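Long-range contacts in chlorite dismutase (Nitrobacter winogradskyi, PDB 3QPI), which binds heme b and splits chlorite into chloride and molecular oxygen: residues A[12-17]-A[83-88]; A[21-26]-A[169-174]; A[25-30]-A[175-180]. One frame throughout, in Å; residues are numbered along the deposited sequence.

Overall arrangement
Strand 171-181 is the common thread of the three contacts in this antiparallel sheet, which belongs to the dimeric alpha-beta barrel clan. Interaction 1 bridges over it, joining strands 14-23 and 84-92, its two neighbours. Interaction 2 pairs the end of strand 14-23 with the beginning of strand 171-181, and interaction 3 continues from the same loop, sharing Glu25 and Ser26, onto the rest of that strand. The centres of interactions 1 and 3 lie about 10 Å apart, those of 1 and 2 about 20 Å. Interaction 2 lies beside the heme, its Glu174 side chain about 4 Å away; Ile88, at the end of segment 83-88, touches the heme and packs against Glu174.

Interaction 1 (A[12-17]-A[83-88])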
# COMPACT_ATOMS: atom_id res chain seq x y z
N GLY A 12 15.71 6.33 10.70
CA GLY A 12 14.26 6.18 10.66
C GLY A 12 13.81 5.05 11.56
O GLY A 12 14.63 4.28 12.03
N ALA A 13 12.51 4.94 11.78
CA ALA A 13 11.97 3.96 12.68
C ALA A 13 12.01 2.54 12.08
O ALA A 13 11.66 1.59 12.77
CB ALA A 13 10.49 4.34 13.00
N TRP A 14 12.37 2.39 10.79
CA TRP A 14 12.31 1.07 10.14
C TRP A 14 13.59 0.85 9.43
O TRP A 14 14.10 1.79 8.84
CB TRP A 14 11.17 0.99 9.13
CG TRP A 14 9.81 1.16 9.77
CD1 TRP A 14 9.14 2.31 9.96
CD2 TRP A 14 8.98 0.12 10.28
NE1 TRP A 14 7.92 2.07 10.59
CE2 TRP A 14 7.81 0.71 10.80
CE3 TRP A 14 9.13 -1.28 10.36
CZ2 TRP A 14 6.80 -0.03 11.39
CZ3 TRP A 14 8.10 -2.02 10.96
CH2 TRP A 14 6.97 -1.39 11.46
N SER A 15 14.15 -0.36 9.53
CA SER A 15 15.27 -0.70 8.66
C SER A 15 14.63 -1.37 7.47
O SER A 15 13.52 -1.95 7.55
CB SER A 15 16.28 -1.65 9.32
OG SER A 15 15.61 -2.77 9.86
N ILE A 16 15.31 -1.24 6.35
CA ILE A 16 14.82 -1.82 5.11
C ILE A 16 15.47 -3.19 4.88
O ILE A 16 16.69 -3.30 4.64
CB ILE A 16 15.10 -0.91 3.88
CG1 ILE A 16 14.30 0.39 3.99
CG2 ILE A 16 14.72 -1.64 2.57
CD1 ILE A 16 14.82 1.49 3.08
N LEU A 17 14.62 -4.22 4.96
CA LEU A 17 14.98 -5.62 4.66
C LEU A 17 15.35 -5.74 3.19
O LEU A 17 16.44 -6.18 2.85
CB LEU A 17 13.80 -6.54 4.99
CG LEU A 17 13.50 -6.51 6.49
CD1 LEU A 17 12.23 -7.29 6.92
CD2 LEU A 17 14.74 -7.01 7.25
N THR A 83 6.02 -6.02 14.08
CA THR A 83 7.39 -5.56 13.90
C THR A 83 7.92 -5.69 12.48
O THR A 83 9.11 -5.49 12.22
CB THR A 83 8.34 -6.34 14.82
OG1 THR A 83 8.30 -7.73 14.48
CG2 THR A 83 7.96 -6.15 16.31
N ARG A 84 7.04 -6.02 11.55
CA ARG A 84 7.42 -6.14 10.15
C ARG A 84 6.45 -5.27 9.39
O ARG A 84 5.32 -5.05 9.84
CB ARG A 84 7.34 -7.60 9.65
CG ARG A 84 8.39 -8.56 10.29
CD ARG A 84 9.82 -8.23 9.86
NE ARG A 84 10.83 -9.04 10.57
CZ ARG A 84 11.36 -8.72 11.76
NH1 ARG A 84 11.01 -7.61 12.41
NH2 ARG A 84 12.28 -9.51 12.29
N ALA A 85 6.89 -4.77 8.25
CA ALA A 85 6.04 -3.89 7.47
C ALA A 85 6.41 -3.95 6.00
O ALA A 85 7.49 -4.46 5.62
CB ALA A 85 6.15 -2.45 8.01
N ALA A 86 5.51 -3.42 5.17
CA ALA A 86 5.75 -3.30 3.74
C ALA A 86 5.26 -1.95 3.25
O ALA A 86 4.22 -1.44 3.67
CB ALA A 86 5.05 -4.43 2.96
N LEU A 87 6.03 -1.39 2.33
CA LEU A 87 5.65 -0.19 1.63
C LEU A 87 5.61 -0.56 0.14
O LEU A 87 6.63 -0.98 -0.43
CB LEU A 87 6.67 0.91 1.89
CG LEU A 87 6.49 2.22 1.09
CD1 LEU A 87 5.17 2.89 1.42
CD2 LEU A 87 7.63 3.15 1.39
N ILE A 88 4.43 -0.45 -0.48
CA ILE A 88 4.28 -0.77 -1.89
C ILE A 88 3.70 0.43 -2.67
O ILE A 88 2.48 0.66 -2.67
CB ILE A 88 3.42 -2.03 -2.09
CG1 ILE A 88 4.02 -3.23 -1.33
CG2 ILE A 88 3.29 -2.38 -3.59
CD1 ILE A 88 3.09 -4.44 -1.28
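The indole of Trp14 carries Ala85 on one face: Ala85 CB stands 3.5 Å above the ring plane, displaced toward the rim, in a CH-pi contact whose shortest separation is 3.6 Å to Trp14 CZ3. At the ring edge, close to its plane, the carbonyl O of Thr83 lies 3.8 Å from Trp14 CZ3. Trp144 of strand 141-147 adds an edge-to-face partner. This is packing between next-nearest strands of an antiparallel sheet: strand 171-181 runs between 14-23 and 84-92, and the two short segments are turned 71° from each other, as the sheet twists and curls. With CG beside the backbone N (chi1 -63°), the indole extends from Trp14 past the middle strand to reach the small methyl of Ala85.

Leu17 and Arg84 meet in a second place, their side chains crossing at about a right angle, with Leu17 CD1 3.9 Å from Arg84 CD. The arginine chain bends at chi2 (-67°) and folds back over the preceding residue. There Arg84 NH1 donates to Thr83 O at 2.9 Å, with the oxygen in the guanidinium plane but the nitrogen above the plane of the carbonyl.

Interaction 2 (A[21-26]-A[169-174]); sequences PVIGES and TYVERE
A classic beta bulge, close to the heme pocket, sets Val22 and Ile23 together against Glu174. Glu174 O receives Ile23 N at 3.1 Å and, more weakly, Val22 N, while Glu174 N returns a bond of 2.9 Å to Ile23 O. A water accepts from Val22 N and lies within bonding distance of Gly24 O and Glu174 O, between the bulge and the turn. Ile23 and Glu174 form an antiparallel hydrogen-bonded pair at the end of strand 14-23, and on their shared face Ile23 CG2 lies 3.9 Å from Glu174 CB and 4.0 Å from Val171 CG1. Val22 CG1 packs across the carboxylate end of Glu174, 3.6 Å from Glu174 OE1; OE2 is taken by Arg163 in a salt bridge and by Trp168 NE1.

Beyond the end of strand 14-23, Arg173 of the partner strand grips the turn. Its extended chain, with CG anti to the backbone N (chi1 -171°), carries the guanidinium edge-on to two carbonyl oxygens lying in its plane. Arg173 NE gives a nearly straight bond of 2.7 Å to Glu25 O (165°), which also takes a weak bond from NH2, and Arg173 NH2 reaches Ser26 O at 3.1 Å. Glu25 OE1 lies well out of the guanidinium plane.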
# COMPACT_ATOMS: atom_id res chain seq x y z
N PRO A 21 12.06 -5.01 -7.53
CA PRO A 21 11.22 -4.57 -8.65
C PRO A 21 9.93 -5.36 -8.71
O PRO A 21 9.93 -6.52 -8.29
CB PRO A 21 12.07 -4.88 -9.88
CG PRO A 21 13.47 -4.99 -9.37
CD PRO A 21 13.33 -5.58 -8.01
N VAL A 22 8.84 -4.76 -9.18
CA VAL A 22 7.65 -5.55 -9.48
C VAL A 22 7.15 -5.30 -10.91
O VAL A 22 7.11 -6.23 -11.72
CB VAL A 22 6.52 -5.28 -8.50
CG1 VAL A 22 5.30 -6.11 -8.90
CG2 VAL A 22 6.98 -5.57 -7.08
N ILE A 23 6.76 -4.06 -11.22
CA ILE A 23 6.65 -3.69 -12.62
C ILE A 23 7.19 -2.29 -12.83
O ILE A 23 7.07 -1.43 -11.97
CB ILE A 23 5.22 -3.86 -13.20
CG1 ILE A 23 5.22 -3.45 -14.68
CG2 ILE A 23 4.20 -3.06 -12.44
CD1 ILE A 23 4.00 -3.93 -15.48
N GLY A 24 7.83 -2.09 -13.99
CA GLY A 24 8.45 -0.82 -14.29
C GLY A 24 9.63 -0.55 -13.36
O GLY A 24 10.14 -1.43 -12.71
N GLU A 25 10.05 0.71 -13.30
CA GLU A 25 11.29 1.06 -12.65
C GLU A 25 11.21 0.91 -11.12
O GLU A 25 10.23 1.30 -10.49
CB GLU A 25 11.64 2.49 -13.04
CG GLU A 25 12.95 3.00 -12.50
CD GLU A 25 13.16 4.46 -12.87
OE1 GLU A 25 13.90 5.17 -12.15
OE2 GLU A 25 12.57 4.91 -13.88
N SER A 26 12.25 0.34 -10.55
CA SER A 26 12.32 0.09 -9.12
C SER A 26 12.85 1.33 -8.41
O SER A 26 12.80 2.44 -8.94
CB SER A 26 13.22 -1.12 -8.87
OG SER A 26 13.18 -1.55 -7.52
N THR A 169 -4.17 -5.53 -13.66
CA THR A 169 -3.74 -5.43 -15.05
C THR A 169 -3.56 -3.97 -15.41
O THR A 169 -2.91 -3.66 -16.41
CB THR A 169 -4.74 -6.07 -16.05
OG1 THR A 169 -5.99 -5.38 -15.99
CG2 THR A 169 -4.97 -7.55 -15.74
N TYR A 170 -4.12 -3.07 -14.60
CA TYR A 170 -3.96 -1.64 -14.82
C TYR A 170 -2.75 -1.01 -14.09
O TYR A 170 -2.50 0.20 -14.22
CB TYR A 170 -5.23 -0.90 -14.39
CG TYR A 170 -6.44 -1.23 -15.23
CD1 TYR A 170 -6.71 -0.52 -16.41
CD2 TYR A 170 -7.30 -2.25 -14.86
CE1 TYR A 170 -7.83 -0.84 -17.20
CE2 TYR A 170 -8.42 -2.58 -15.65
CZ TYR A 170 -8.67 -1.86 -16.81
OH TYR A 170 -9.77 -2.19 -17.57
N VAL A 171 -2.01 -1.80 -13.31
CA VAL A 171 -0.82 -1.26 -12.64
C VAL A 171 0.38 -1.21 -13.58
O VAL A 171 0.73 -2.22 -14.17
CB VAL A 171 -0.46 -2.07 -11.38
CG1 VAL A 171 0.87 -1.59 -10.78
CG2 VAL A 171 -1.57 -1.96 -10.36
N GLU A 172 1.00 -0.06 -13.72
CA GLU A 172 2.10 0.08 -14.67
C GLU A 172 3.44 0.37 -13.99
O GLU A 172 4.48 0.31 -14.64
CB GLU A 172 1.79 1.19 -15.69
CG GLU A 172 1.79 2.61 -15.12
CD GLU A 172 1.50 3.65 -16.20
OE1 GLU A 172 1.92 4.82 -16.05
OE2 GLU A 172 0.83 3.31 -17.20
N ARG A 173 3.40 0.70 -12.71
CA ARG A 173 4.63 0.74 -11.93
C ARG A 173 4.33 0.33 -10.50
O ARG A 173 3.32 0.74 -9.92
CB ARG A 173 5.28 2.12 -11.98
CG ARG A 173 6.67 2.16 -11.36
CD ARG A 173 7.34 3.54 -11.43
NE ARG A 173 8.67 3.50 -10.81
CZ ARG A 173 9.36 4.57 -10.39
NH1 ARG A 173 8.87 5.79 -10.53
NH2 ARG A 173 10.57 4.40 -9.83
N GLU A 174 5.22 -0.47 -9.92
CA GLU A 174 5.03 -1.03 -8.60
C GLU A 174 6.35 -1.53 -8.06
O GLU A 174 7.10 -2.19 -8.75
CB GLU A 174 4.02 -2.18 -8.67
CG GLU A 174 3.74 -2.87 -7.35
CD GLU A 174 2.57 -3.82 -7.46
OE1 GLU A 174 2.28 -4.25 -8.58
OE2 GLU A 174 1.92 -4.11 -6.44
O HOH W 1 9.65 -2.22 -9.92

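Interaction 3 (A[25-30]-A[175-180])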
# COMPACT_ATOMS: atom_id res chain seq x y z
N GLU A 25 10.05 0.71 -13.30
CA GLU A 25 11.29 1.06 -12.65
C GLU A 25 11.21 0.91 -11.12
O GLU A 25 10.23 1.30 -10.49
CB GLU A 25 11.64 2.49 -13.04
CG GLU A 25 12.95 3.00 -12.50
CD GLU A 25 13.16 4.46 -12.87
OE1 GLU A 25 13.90 5.17 -12.15
OE2 GLU A 25 12.57 4.91 -13.88
N SER A 26 12.25 0.34 -10.55
CA SER A 26 12.32 0.09 -9.12
C SER A 26 12.85 1.33 -8.41
O SER A 26 12.80 2.44 -8.94
CB SER A 26 13.22 -1.12 -8.87
OG SER A 26 13.18 -1.55 -7.52
N LEU A 27 13.36 1.16 -7.20
CA LEU A 27 13.93 2.27 -6.45
C LEU A 27 15.29 1.87 -5.95
O LEU A 27 15.58 0.68 -5.77
CB LEU A 27 13.05 2.65 -5.27
CG LEU A 27 11.69 3.22 -5.64
CD1 LEU A 27 10.75 3.18 -4.43
CD2 LEU A 27 11.84 4.62 -6.20
N MET A 28 16.12 2.88 -5.71
CA MET A 28 17.47 2.67 -5.25
C MET A 28 17.48 2.03 -3.86
O MET A 28 16.53 2.19 -3.09
CB MET A 28 18.18 4.02 -5.22
CG MET A 28 19.59 4.01 -4.67
SD MET A 28 20.30 5.68 -4.65
CE MET A 28 19.87 6.27 -6.30
N ALA A 29 18.54 1.30 -3.55
CA ALA A 29 18.72 0.69 -2.23
C ALA A 29 18.93 1.74 -1.13
O ALA A 29 19.55 2.78 -1.37
CB ALA A 29 19.90 -0.27 -2.24
N ALA A 30 18.41 1.47 0.06
CA ALA A 30 18.66 2.31 1.22
C ALA A 30 18.59 1.43 2.47
O ALA A 30 18.04 0.34 2.39
CB ALA A 30 17.64 3.46 1.30
N VAL A 175 6.63 -1.21 -6.80
CA VAL A 175 7.89 -1.60 -6.20
C VAL A 175 7.60 -2.27 -4.87
O VAL A 175 6.68 -1.87 -4.15
CB VAL A 175 8.82 -0.38 -5.99
CG1 VAL A 175 10.19 -0.84 -5.44
CG2 VAL A 175 8.97 0.42 -7.29
N ASP A 176 8.38 -3.29 -4.56
CA ASP A 176 8.23 -4.02 -3.32
C ASP A 176 9.31 -3.59 -2.29
O ASP A 176 10.50 -3.91 -2.44
CB ASP A 176 8.33 -5.53 -3.60
CG ASP A 176 6.98 -6.21 -3.62
OD1 ASP A 176 5.99 -5.63 -3.11
OD2 ASP A 176 6.88 -7.34 -4.14
N ILE A 177 8.90 -2.85 -1.27
CA ILE A 177 9.79 -2.52 -0.15
C ILE A 177 9.35 -3.27 1.11
O ILE A 177 8.17 -3.23 1.48
CB ILE A 177 9.81 -1.00 0.11
CG1 ILE A 177 10.17 -0.26 -1.18
CG2 ILE A 177 10.81 -0.66 1.22
CD1 ILE A 177 9.97 1.20 -1.11
N ARG A 178 10.28 -3.97 1.76
CA ARG A 178 9.95 -4.66 3.01
C ARG A 178 10.78 -4.14 4.17
O ARG A 178 11.97 -3.87 4.02
CB ARG A 178 10.13 -6.18 2.88
CG ARG A 178 9.24 -6.83 1.82
CD ARG A 178 7.74 -6.69 2.16
NE ARG A 178 6.90 -7.33 1.15
CZ ARG A 178 6.41 -6.72 0.07
NH1 ARG A 178 6.65 -5.42 -0.17
NH2 ARG A 178 5.67 -7.42 -0.79
N LEU A 179 10.17 -4.05 5.35
CA LEU A 179 10.81 -3.43 6.52
C LEU A 179 10.75 -4.28 7.77
O LEU A 179 9.85 -5.11 7.94
CB LEU A 179 10.10 -2.11 6.88
CG LEU A 179 9.93 -0.97 5.88
CD1 LEU A 179 11.28 -0.55 5.28
CD2 LEU A 179 8.88 -1.37 4.76
N ALA A 180 11.70 -4.01 8.68
CA ALA A 180 11.71 -4.55 10.03
C ALA A 180 11.86 -3.39 11.01
O ALA A 180 12.66 -2.47 10.79
CB ALA A 180 12.86 -5.54 10.20
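A chi1 of -176° at Val175 swings CG1 to the side opposite the backbone N, so that CG1 and CG2 meet different parts of the loop, while Leu27, with CG beside its own nitrogen (chi1 -66°), brings CD1 to Val175 CG1 and Ile177 CD1. The setting is a loop laid against a strand of the antiparallel sheet: segment 25-30 links strands 14-23 and 32-37, and the side chains of Val175 and Ile177 rise from the face of strand 171-181 that meets it. Here packing alone joins the two segments.

Val175 CG2 sits 3.5 Å from Glu25 O, a carbonyl that already accepts from Arg173, and 3.8 Å from Ser26 CA, so this branch rests on the loop backbone. Val175 CG1 faces the next residues along, 3.7 Å from Ser26 OG and 4.2 Å from Leu27 CD1. The same Leu27 methyl reaches Ile177 CD1 at 3.9 Å, methyl to methyl, the two side chains crossing at about a right angle, whereas Leu27 and Val175 approach at a slant. One leucine branch thus spans two alternate residues of the strand. Trp50 of strand 50-54 touches both Leu27 and Ile177, and Leu52 also packs on Leu27, so the cluster ties the loop to a distant strand of the curled sheet.

Asp176 and Arg178, on the other face, carry charges. Asp176 OD1 receives weak bonds from both NH1 and NH2 of Arg178 within a salt bridge, and Arg163 and Glu156 of helix 152-163 pair with Asp176 and Arg178 in turn. Arg178 also folds back on the backbone: Arg178 NH1 donates to Ile177 O at 3.1 Å, nearly straight at 162°, arriving from above the carbonyl plane.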